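Local coordinates for protein taurocyamine kinase (Schistosoma mansoni, PDB 4WOD) that reversibly transfers a phosphate between ATP and the guanidino group of taurocyamine, as a duplicated phosphagen kinase with two fused catalytic repeats, at residues Lys33-Thr38 / Phe73-Asp78; Glu354-Ala359 / Gly400-His405; Met364-Leu369 / Gly406-His411. The protein carries 4 engineered substitutions. All blocks are in the same frame, centred on the assembly; numbering follows the deposited sequence.

Interaction 1: residues Lys33-Thr38 / Phe73-Asp78; sequences KKYQAT and FRDFFD
Tyr35 and Phe73 form a T-shaped aromatic pair inside the small helical N-terminal domain of the first phosphagen kinase repeat, joining the end of helix 29-35 to the start of helix 74-84. The Phe73 edge is turned to the face of Tyr35, with the planes at 84° and Phe73 CD1 3.6 Å from Tyr35 CD1. Phe73 also lays its backbone on the same ring: its CA stands 4.0 Å from the Tyr35 centroid, a CH-pi contact over the face. The opposite face of the tyrosine is covered by CG of Lys34, so the ring is sandwiched between its own neighbour and the other segment. This is the tight, buried half of the contact, and Leu46 of helix 46-55 adds to it. At the other end of Phe73, the Thr38 carbonyl O lies in the ring plane, 3.6 Å from Phe73 CZ, where the slightly positive rim of the phenyl ring meets oxygen.

On the exposed side stand a long lysine and a short aspartate. Lys34 holds CG anti to its backbone nitrogen (chi1 -178°), which sets that carbon over the centre of the tyrosine ring, and the extended chain beyond it carries the amine to Asp75. The two side chains cross at about a right angle in a salt bridge whose modelled length, 2.4 Å from Lys34 NZ to Asp75 OD2, is doubtfully short. A tyrosine suits the border between the two halves because its ring fills the apolar layer while its hydroxyl reaches the first turn of helix 74-84, where Asp75 N donates to Tyr35 OH at 3.2 Å (157°).

Interaction 2: residues Glu354-Ala359 / Gly400-His405; sequences EYNKGA and GKRTTH
The C-terminal end of the long helix 331-355, with the type II turn Asn356-Ala359 that follows it, meets the loop between helices 392-398 and 409-418; the contact thus bridges the two fused repeats of the kinase. Arg402 carries most of it. Its NH2 donates to two oxygens near the edge of the guanidinium: the carbonyl O of Tyr355, 3.3 Å from Arg402 NH2, and OD1 of Asn356, 3.2 Å from Arg402 NH2 and on the straighter bond (158°). Neither oxygen is met squarely. The donor is tilted from the Tyr355 carbonyl plane and lies 50° above that of the Asn356 amide, whose plane stands at 75° to the guanidinium. An arginine suits a helix end of this kind, since its planar array of N-H groups can serve several carbonyls and should also interact well with the helix dipole.

Water extends the grip: one molecule links Arg402 NH1 to Asn356 OD1. NH1 also donates to the carbonyl of Gly406, which further fixes the rotation of the group. Asn356 is held in turn through ND2 by Leu352 O and Val366 O. Tyr355 OH is hydrogen-bonded to Asp399 OD1 and stands 3.5 Å from Gly400 N. One guanidinium face is covered by a small methyl group, Ala359 CB, 3.4 Å from Arg402 NH1.

Interaction 3: residues Met364-Leu369 / Gly406-His411; sequences MPVEPL and GATLAH
His411 and Val366 lie at the centre of a buried contact between the loop 364-369, which leads into helix 369-376, and the capped first turn of helix 409-418 in the helical N-terminal domain of the second repeat. The imidazole is gripped at its edge and over a face. At the edge, His411 NE2 donates to the Met364 carbonyl O at 2.6 Å in a nearly straight bond (163°); the oxygen lies in the ring plane, although the nitrogen stands above the carbonyl plane. Over one face, Val366 places CG1 3.8 Å from the ring centroid, a CH-pi contact close to the ring normal. This methyl occupies the position between backbone N and carbonyl carbon (chi1 67°), where Val366 CG1 also touches Thr408 OG1 at 3.5 Å. The other branch is thereby turned to Ala410, with Val366 CG2 3.8 Å from Ala410 CB. A branched valine thus serves several neighbours at once.

Farther along, alanine suits a close backbone approach: Ala410 CB fits 3.5 Å from Glu367 O and also meets Leu369 CA. The leucine divides its branches: Leu369 CD1 lies against the backbone, 4.0 Å from Ala410 CA, while Leu369 CD2 meets Leu409 CD2 at 3.7 Å.

The next shell sets the contact. From the loop, Glu367 reaches helix 409-418 in a salt bridge to Arg414 and a hydrogen bond to Tyr418 OH. Thr408 is the N-cap of the same helix and forms a capping box with His411, whose N donates to Thr408 OG1. Both ring nitrogens have partners, which fixes the tilt of the imidazole and is consistent with a proton on NE2: Thr408 N donates to His411 ND1 at 3.2 Å.

In the fold
Interactions 2 and 3 form one continuous patch at the junction of the repeats, away from the annotated sites: their centres are 7 Å apart and their segments alternate along the chain. Asn356 OD1 lies 3.4 Å from Pro365 CA, joining 354-359 to 364-369, and Arg402 NE packs 3.4 Å from Thr408 CG2 of the adjoining 406-411. Interaction 1 belongs to the first repeat and lies on the opposite side of the chain's centre, about 59 Å from interaction 2 and 53 Å from interaction 3, centre to centre. Its Phe76 side chain is about 11 Å from the bound arginine, without touching it, and about 11 Å from that of Cys268, the predicted active-site residue.

Interaction 1: residues Lys33-Thr38 / Phe73-Asp78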
loop_
_atom_site.group_PDB
_atom_site.type_symbol
_atom_site.label_atom_id
_atom_site.label_comp_id
_atom_site.label_asym_id
_atom_site.label_seq_id
_atom_site.Cartn_x
_atom_site.Cartn_y
_atom_site.Cartn_z
ATOM N N LYS A 33 34.997 -8.184 -0.697
ATOM C CA LYS A 33 36.349 -8.482 -1.168
ATOM C C LYS A 33 37.076 -7.216 -1.598
ATOM O O LYS A 33 38.259 -7.034 -1.324
ATOM C CB LYS A 33 36.291 -9.468 -2.328
ATOM C CG LYS A 33 37.626 -10.070 -2.692
ATOM C CD LYS A 33 37.402 -11.437 -3.327
ATOM C CE LYS A 33 36.497 -12.283 -2.431
ATOM N NZ LYS A 33 35.867 -13.435 -3.145
ATOM N N LYS A 34 36.349 -6.333 -2.270
ATOM C CA LYS A 34 36.935 -5.094 -2.751
ATOM C C LYS A 34 37.327 -4.147 -1.612
ATOM O O LYS A 34 38.388 -3.534 -1.659
ATOM C CB LYS A 34 35.966 -4.388 -3.697
ATOM C CG LYS A 34 36.528 -3.110 -4.279
ATOM C CD LYS A 34 35.634 -2.577 -5.386
ATOM C CE LYS A 34 36.373 -1.500 -6.166
ATOM N NZ LYS A 34 35.470 -0.819 -7.116
ATOM N N TYR A 35 36.477 -4.030 -0.589
ATOM C CA TYR A 35 36.621 -2.949 0.386
ATOM C C TYR A 35 37.057 -3.333 1.804
ATOM O O TYR A 35 37.148 -2.472 2.668
ATOM C CB TYR A 35 35.301 -2.197 0.488
ATOM C CG TYR A 35 34.899 -1.420 -0.761
ATOM C CD1 TYR A 35 35.781 -0.531 -1.374
ATOM C CD2 TYR A 35 33.622 -1.555 -1.294
ATOM C CE1 TYR A 35 35.399 0.186 -2.505
ATOM C CE2 TYR A 35 33.232 -0.839 -2.421
ATOM C CZ TYR A 35 34.119 0.030 -3.014
ATOM O OH TYR A 35 33.710 0.742 -4.117
ATOM N N GLN A 36 37.333 -4.605 2.065
ATOM C CA GLN A 36 37.476 -5.015 3.467
ATOM C C GLN A 36 38.741 -4.464 4.143
ATOM O O GLN A 36 38.833 -4.488 5.368
ATOM C CB GLN A 36 37.456 -6.539 3.584
ATOM C CG GLN A 36 38.463 -7.210 2.697
ATOM C CD GLN A 36 38.516 -8.714 2.899
ATOM O OE1 GLN A 36 37.739 -9.285 3.673
ATOM N NE2 GLN A 36 39.453 -9.362 2.211
ATOM N N ALA A 37 39.701 -3.972 3.358
ATOM C CA ALA A 37 40.904 -3.368 3.917
ATOM C C ALA A 37 40.978 -1.878 3.615
ATOM O O ALA A 37 41.911 -1.200 4.047
ATOM C CB ALA A 37 42.177 -4.077 3.399
ATOM N N THR A 38 39.994 -1.356 2.894
ATOM C CA THR A 38 40.028 0.049 2.499
ATOM C C THR A 38 39.609 1.007 3.628
ATOM O O THR A 38 38.639 0.749 4.360
ATOM C CB THR A 38 39.139 0.267 1.267
ATOM O OG1 THR A 38 39.522 -0.671 0.257
ATOM C CG2 THR A 38 39.291 1.688 0.724
ATOM N N PHE A 73 33.719 4.097 -0.625
ATOM C CA PHE A 73 33.006 2.844 -0.917
ATOM C C PHE A 73 31.868 3.063 -1.913
ATOM O O PHE A 73 30.749 2.563 -1.754
ATOM C CB PHE A 73 32.503 2.223 0.387
ATOM C CG PHE A 73 33.526 2.255 1.496
ATOM C CD1 PHE A 73 34.661 1.448 1.434
ATOM C CD2 PHE A 73 33.355 3.079 2.599
ATOM C CE1 PHE A 73 35.604 1.459 2.457
ATOM C CE2 PHE A 73 34.303 3.105 3.630
ATOM C CZ PHE A 73 35.431 2.288 3.558
ATOM N N ARG A 74 32.183 3.786 -2.985
ATOM C CA ARG A 74 31.164 4.210 -3.949
ATOM C C ARG A 74 30.322 3.113 -4.617
ATOM O O ARG A 74 29.136 3.313 -4.848
ATOM C CB ARG A 74 31.814 5.031 -5.048
ATOM C CG ARG A 74 30.783 5.616 -5.977
ATOM C CD ARG A 74 31.120 7.005 -6.391
ATOM N NE ARG A 74 30.389 7.351 -7.597
ATOM C CZ ARG A 74 30.802 8.272 -8.455
ATOM N NH1 ARG A 74 31.935 8.927 -8.216
ATOM N NH2 ARG A 74 30.095 8.522 -9.544
ATOM N N ASP A 75 30.925 1.973 -4.948
ATOM C CA ASP A 75 30.178 0.912 -5.633
ATOM C C ASP A 75 29.010 0.444 -4.771
ATOM O O ASP A 75 27.958 0.050 -5.283
ATOM C CB ASP A 75 31.067 -0.298 -5.964
ATOM C CG ASP A 75 32.195 0.026 -6.919
ATOM O OD1 ASP A 75 32.196 1.107 -7.553
ATOM O OD2 ASP A 75 33.089 -0.833 -7.042
ATOM N N PHE A 76 29.221 0.468 -3.456
ATOM C CA PHE A 76 28.205 0.073 -2.485
ATOM C C PHE A 76 27.183 1.190 -2.275
ATOM O O PHE A 76 25.978 0.981 -2.433
ATOM C CB PHE A 76 28.873 -0.315 -1.154
ATOM C CG PHE A 76 27.914 -0.489 0.000
ATOM C CD1 PHE A 76 27.101 -1.617 0.090
ATOM C CD2 PHE A 76 27.848 0.464 1.021
ATOM C CE1 PHE A 76 26.218 -1.780 1.165
ATOM C CE2 PHE A 76 26.960 0.309 2.111
ATOM C CZ PHE A 76 26.148 -0.814 2.181
ATOM N N PHE A 77 27.658 2.381 -1.915
ATOM C CA PHE A 77 26.722 3.465 -1.572
ATOM C C PHE A 77 25.902 3.969 -2.764
ATOM O O PHE A 77 24.743 4.346 -2.583
ATOM C CB PHE A 77 27.465 4.646 -0.930
ATOM C CG PHE A 77 27.728 4.466 0.543
ATOM C CD1 PHE A 77 26.719 4.688 1.476
ATOM C CD2 PHE A 77 28.975 4.063 0.997
ATOM C CE1 PHE A 77 26.952 4.515 2.842
ATOM C CE2 PHE A 77 29.217 3.896 2.364
ATOM C CZ PHE A 77 28.190 4.120 3.290
ATOM N N ASP A 78 26.493 4.009 -3.963
ATOM C CA ASP A 78 25.746 4.487 -5.134
ATOM C C ASP A 78 24.589 3.534 -5.422
ATOM O O ASP A 78 23.488 3.956 -5.785
ATOM C CB ASP A 78 26.649 4.625 -6.359
ATOM C CG ASP A 78 27.263 6.006 -6.466
ATOM O OD1 ASP A 78 27.077 6.802 -5.518
ATOM O OD2 ASP A 78 27.933 6.298 -7.483
#

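Interaction 2: residues Glu354-Ala359 / Gly400-His405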
loop_
_atom_site.group_PDB
_atom_site.type_symbol
_atom_site.label_atom_id
_atom_site.label_comp_id
_atom_site.label_asym_id
_atom_site.label_seq_id
_atom_site.Cartn_x
_atom_site.Cartn_y
_atom_site.Cartn_z
ATOM N N GLU A 354 -17.128 16.524 3.954
ATOM C CA GLU A 354 -18.410 17.021 3.443
ATOM C C GLU A 354 -19.250 15.953 2.704
ATOM O O GLU A 354 -20.455 15.829 2.950
ATOM C CB GLU A 354 -18.177 18.222 2.526
ATOM C CG GLU A 354 -17.589 19.425 3.262
ATOM C CD GLU A 354 -18.485 19.896 4.414
ATOM O OE1 GLU A 354 -19.712 20.027 4.198
ATOM O OE2 GLU A 354 -17.972 20.087 5.544
ATOM N N TYR A 355 -18.620 15.190 1.819
ATOM C CA TYR A 355 -19.340 14.208 0.995
ATOM C C TYR A 355 -19.917 13.071 1.838
ATOM O O TYR A 355 -20.890 12.440 1.433
ATOM C CB TYR A 355 -18.424 13.629 -0.085
ATOM C CG TYR A 355 -19.141 13.085 -1.301
ATOM C CD1 TYR A 355 -19.783 13.942 -2.187
ATOM C CD2 TYR A 355 -19.152 11.722 -1.582
ATOM C CE1 TYR A 355 -20.426 13.468 -3.289
ATOM C CE2 TYR A 355 -19.797 11.232 -2.703
ATOM C CZ TYR A 355 -20.436 12.116 -3.553
ATOM O OH TYR A 355 -21.074 11.668 -4.679
ATOM N N ASN A 356 -19.361 12.849 3.029
ATOM C CA ASN A 356 -19.757 11.692 3.839
ATOM C C ASN A 356 -20.500 12.078 5.105
ATOM O O ASN A 356 -20.700 11.254 5.989
ATOM C CB ASN A 356 -18.533 10.840 4.184
ATOM C CG ASN A 356 -17.911 10.197 2.943
ATOM O OD1 ASN A 356 -18.366 9.155 2.470
ATOM N ND2 ASN A 356 -16.890 10.835 2.398
ATOM N N LYS A 357 -20.920 13.337 5.175
ATOM C CA LYS A 357 -21.751 13.815 6.278
ATOM C C LYS A 357 -23.009 12.943 6.314
ATOM O O LYS A 357 -23.663 12.763 5.296
ATOM C CB LYS A 357 -22.132 15.288 6.073
ATOM C CG LYS A 357 -21.759 16.221 7.197
ATOM C CD LYS A 357 -22.504 17.566 7.081
ATOM C CE LYS A 357 -23.877 17.487 7.778
ATOM N NZ LYS A 357 -24.659 18.783 7.811
ATOM N N GLY A 358 -23.329 12.367 7.454
ATOM C CA GLY A 358 -24.577 11.642 7.553
ATOM C C GLY A 358 -24.497 10.169 7.235
ATOM O O GLY A 358 -25.467 9.432 7.481
ATOM N N ALA A 359 -23.343 9.721 6.740
ATOM C CA ALA A 359 -23.216 8.330 6.295
ATOM C C ALA A 359 -23.066 7.371 7.489
ATOM O O ALA A 359 -22.588 7.768 8.553
ATOM C CB ALA A 359 -22.039 8.187 5.334
ATOM N N GLY A 400 -24.516 12.384 -4.973
ATOM C CA GLY A 400 -25.210 12.677 -3.734
ATOM C C GLY A 400 -26.395 11.772 -3.428
ATOM O O GLY A 400 -27.123 11.987 -2.452
ATOM N N LYS A 401 -26.594 10.748 -4.250
ATOM C CA LYS A 401 -27.604 9.743 -3.944
ATOM C C LYS A 401 -26.969 8.579 -3.177
ATOM O O LYS A 401 -25.830 8.185 -3.456
ATOM C CB LYS A 401 -28.282 9.248 -5.229
ATOM C CG LYS A 401 -29.378 8.221 -4.973
ATOM C CD LYS A 401 -30.635 8.498 -5.791
ATOM C CE LYS A 401 -31.901 8.345 -4.939
ATOM N NZ LYS A 401 -31.831 7.168 -4.023
ATOM N N ARG A 402 -27.701 8.040 -2.207
ATOM C CA ARG A 402 -27.250 6.853 -1.475
ATOM C C ARG A 402 -28.343 5.802 -1.478
ATOM O O ARG A 402 -29.534 6.138 -1.534
ATOM C CB ARG A 402 -26.874 7.189 -0.031
ATOM C CG ARG A 402 -25.740 8.204 0.116
ATOM C CD ARG A 402 -24.807 7.849 1.288
ATOM N NE ARG A 402 -23.626 8.710 1.270
ATOM C CZ ARG A 402 -22.410 8.330 1.643
ATOM N NH1 ARG A 402 -22.196 7.090 2.096
ATOM N NH2 ARG A 402 -21.404 9.204 1.577
ATOM N N THR A 403 -27.942 4.533 -1.408
ATOM C CA THR A 403 -28.916 3.483 -1.122
ATOM C C THR A 403 -29.381 3.619 0.315
ATOM O O THR A 403 -28.834 4.407 1.092
ATOM C CB THR A 403 -28.338 2.077 -1.330
ATOM O OG1 THR A 403 -27.250 1.874 -0.418
ATOM C CG2 THR A 403 -27.850 1.912 -2.742
ATOM N N THR A 404 -30.372 2.815 0.683
ATOM C CA THR A 404 -30.978 2.908 1.994
ATOM C C THR A 404 -29.922 2.702 3.064
ATOM O O THR A 404 -29.999 3.275 4.147
ATOM C CB THR A 404 -32.131 1.876 2.163
ATOM O OG1 THR A 404 -33.096 2.073 1.122
ATOM C CG2 THR A 404 -32.821 2.063 3.494
ATOM N N HIS A 405 -28.906 1.907 2.741
ATOM C CA HIS A 405 -27.906 1.558 3.734
ATOM C C HIS A 405 -26.537 2.185 3.469
ATOM O O HIS A 405 -25.560 1.857 4.136
ATOM C CB HIS A 405 -27.834 0.050 3.831
ATOM C CG HIS A 405 -29.185 -0.569 4.013
ATOM N ND1 HIS A 405 -29.694 -1.520 3.154
ATOM C CD2 HIS A 405 -30.162 -0.316 4.918
ATOM C CE1 HIS A 405 -30.911 -1.858 3.547
ATOM N NE2 HIS A 405 -31.219 -1.143 4.617
HETATM O O HOH W 1 -23.842 11.089 0.660
HETATM O O HOH W 2 -19.695 6.524 3.170
#

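Interaction 3: residues Met364-Leu369 / Gly406-His411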
loop_
_atom_site.group_PDB
_atom_site.type_symbol
_atom_site.label_atom_id
_atom_site.label_comp_id
_atom_site.label_asym_id
_atom_site.label_seq_id
_atom_site.Cartn_x
_atom_site.Cartn_y
_atom_site.Cartn_z
ATOM N N MET A 364 -17.452 2.451 4.710
ATOM C CA MET A 364 -16.318 3.101 4.051
ATOM C C MET A 364 -16.652 4.511 3.549
ATOM O O MET A 364 -17.638 4.699 2.852
ATOM C CB MET A 364 -15.853 2.242 2.886
ATOM C CG MET A 364 -14.603 2.742 2.174
ATOM S SD MET A 364 -14.396 1.890 0.584
ATOM C CE MET A 364 -13.013 2.810 -0.098
ATOM N N PRO A 365 -15.833 5.513 3.914
ATOM C CA PRO A 365 -16.060 6.841 3.332
ATOM C C PRO A 365 -15.527 6.888 1.893
ATOM O O PRO A 365 -14.665 6.087 1.541
ATOM C CB PRO A 365 -15.283 7.772 4.274
ATOM C CG PRO A 365 -14.217 6.926 4.837
ATOM C CD PRO A 365 -14.779 5.528 4.938
ATOM N N VAL A 366 -16.048 7.782 1.058
ATOM C CA VAL A 366 -15.624 7.817 -0.324
ATOM C C VAL A 366 -15.455 9.255 -0.788
ATOM O O VAL A 366 -16.169 10.150 -0.324
ATOM C CB VAL A 366 -16.624 7.066 -1.244
ATOM C CG1 VAL A 366 -17.979 7.799 -1.302
ATOM C CG2 VAL A 366 -16.021 6.828 -2.649
ATOM N N GLU A 367 -14.504 9.469 -1.693
ATOM C CA GLU A 367 -14.305 10.784 -2.311
ATOM C C GLU A 367 -15.558 11.190 -3.107
ATOM O O GLU A 367 -16.336 10.323 -3.547
ATOM C CB GLU A 367 -13.078 10.758 -3.224
ATOM C CG GLU A 367 -11.747 10.377 -2.541
ATOM C CD GLU A 367 -11.414 8.878 -2.601
ATOM O OE1 GLU A 367 -12.334 8.036 -2.517
ATOM O OE2 GLU A 367 -10.219 8.543 -2.732
ATOM N N PRO A 368 -15.765 12.506 -3.296
ATOM C CA PRO A 368 -16.862 12.949 -4.164
ATOM C C PRO A 368 -16.842 12.261 -5.534
ATOM O O PRO A 368 -15.767 12.042 -6.110
ATOM C CB PRO A 368 -16.603 14.451 -4.305
ATOM C CG PRO A 368 -15.994 14.832 -2.987
ATOM C CD PRO A 368 -15.074 13.645 -2.665
ATOM N N LEU A 369 -18.024 11.897 -6.020
ATOM C CA LEU A 369 -18.172 11.277 -7.330
ATOM C C LEU A 369 -17.427 12.037 -8.438
ATOM O O LEU A 369 -16.744 11.430 -9.260
ATOM C CB LEU A 369 -19.648 11.162 -7.684
ATOM C CG LEU A 369 -19.973 10.619 -9.073
ATOM C CD1 LEU A 369 -19.292 9.240 -9.304
ATOM C CD2 LEU A 369 -21.480 10.539 -9.244
ATOM N N GLY A 406 -26.486 3.119 2.524
ATOM C CA GLY A 406 -25.337 4.004 2.435
ATOM C C GLY A 406 -24.382 3.866 1.265
ATOM O O GLY A 406 -23.336 4.523 1.235
ATOM N N ALA A 407 -24.731 3.036 0.287
ATOM C CA ALA A 407 -23.876 2.849 -0.862
ATOM C C ALA A 407 -24.049 3.990 -1.887
ATOM O O ALA A 407 -25.155 4.524 -2.092
ATOM C CB ALA A 407 -24.161 1.495 -1.510
ATOM N N THR A 408 -22.944 4.368 -2.512
ATOM C CA THR A 408 -22.955 5.442 -3.503
ATOM C C THR A 408 -22.358 4.988 -4.823
ATOM O O THR A 408 -21.675 3.954 -4.886
ATOM C CB THR A 408 -22.166 6.670 -3.010
ATOM O OG1 THR A 408 -20.770 6.341 -2.918
ATOM C CG2 THR A 408 -22.684 7.133 -1.648
ATOM N N LEU A 409 -22.615 5.770 -5.875
ATOM C CA LEU A 409 -22.048 5.517 -7.193
ATOM C C LEU A 409 -20.543 5.732 -7.130
ATOM O O LEU A 409 -19.764 5.050 -7.818
ATOM C CB LEU A 409 -22.686 6.435 -8.251
ATOM C CG LEU A 409 -22.193 6.327 -9.702
ATOM C CD1 LEU A 409 -22.462 4.949 -10.304
ATOM C CD2 LEU A 409 -22.845 7.405 -10.558
ATOM N N ALA A 410 -20.144 6.686 -6.291
ATOM C CA ALA A 410 -18.736 6.974 -6.091
ATOM C C ALA A 410 -18.034 5.749 -5.520
ATOM O O ALA A 410 -16.950 5.377 -5.973
ATOM C CB ALA A 410 -18.570 8.152 -5.187
ATOM N N HIS A 411 -18.677 5.104 -4.543
ATOM C CA HIS A 411 -18.150 3.863 -3.986
ATOM C C HIS A 411 -17.815 2.849 -5.071
ATOM O O HIS A 411 -16.771 2.189 -5.020
ATOM C CB HIS A 411 -19.158 3.225 -3.010
ATOM C CG HIS A 411 -19.089 3.773 -1.624
ATOM N ND1 HIS A 411 -20.138 4.450 -1.038
ATOM C CD2 HIS A 411 -18.095 3.749 -0.707
ATOM C CE1 HIS A 411 -19.799 4.802 0.188
ATOM N NE2 HIS A 411 -18.561 4.395 0.409
#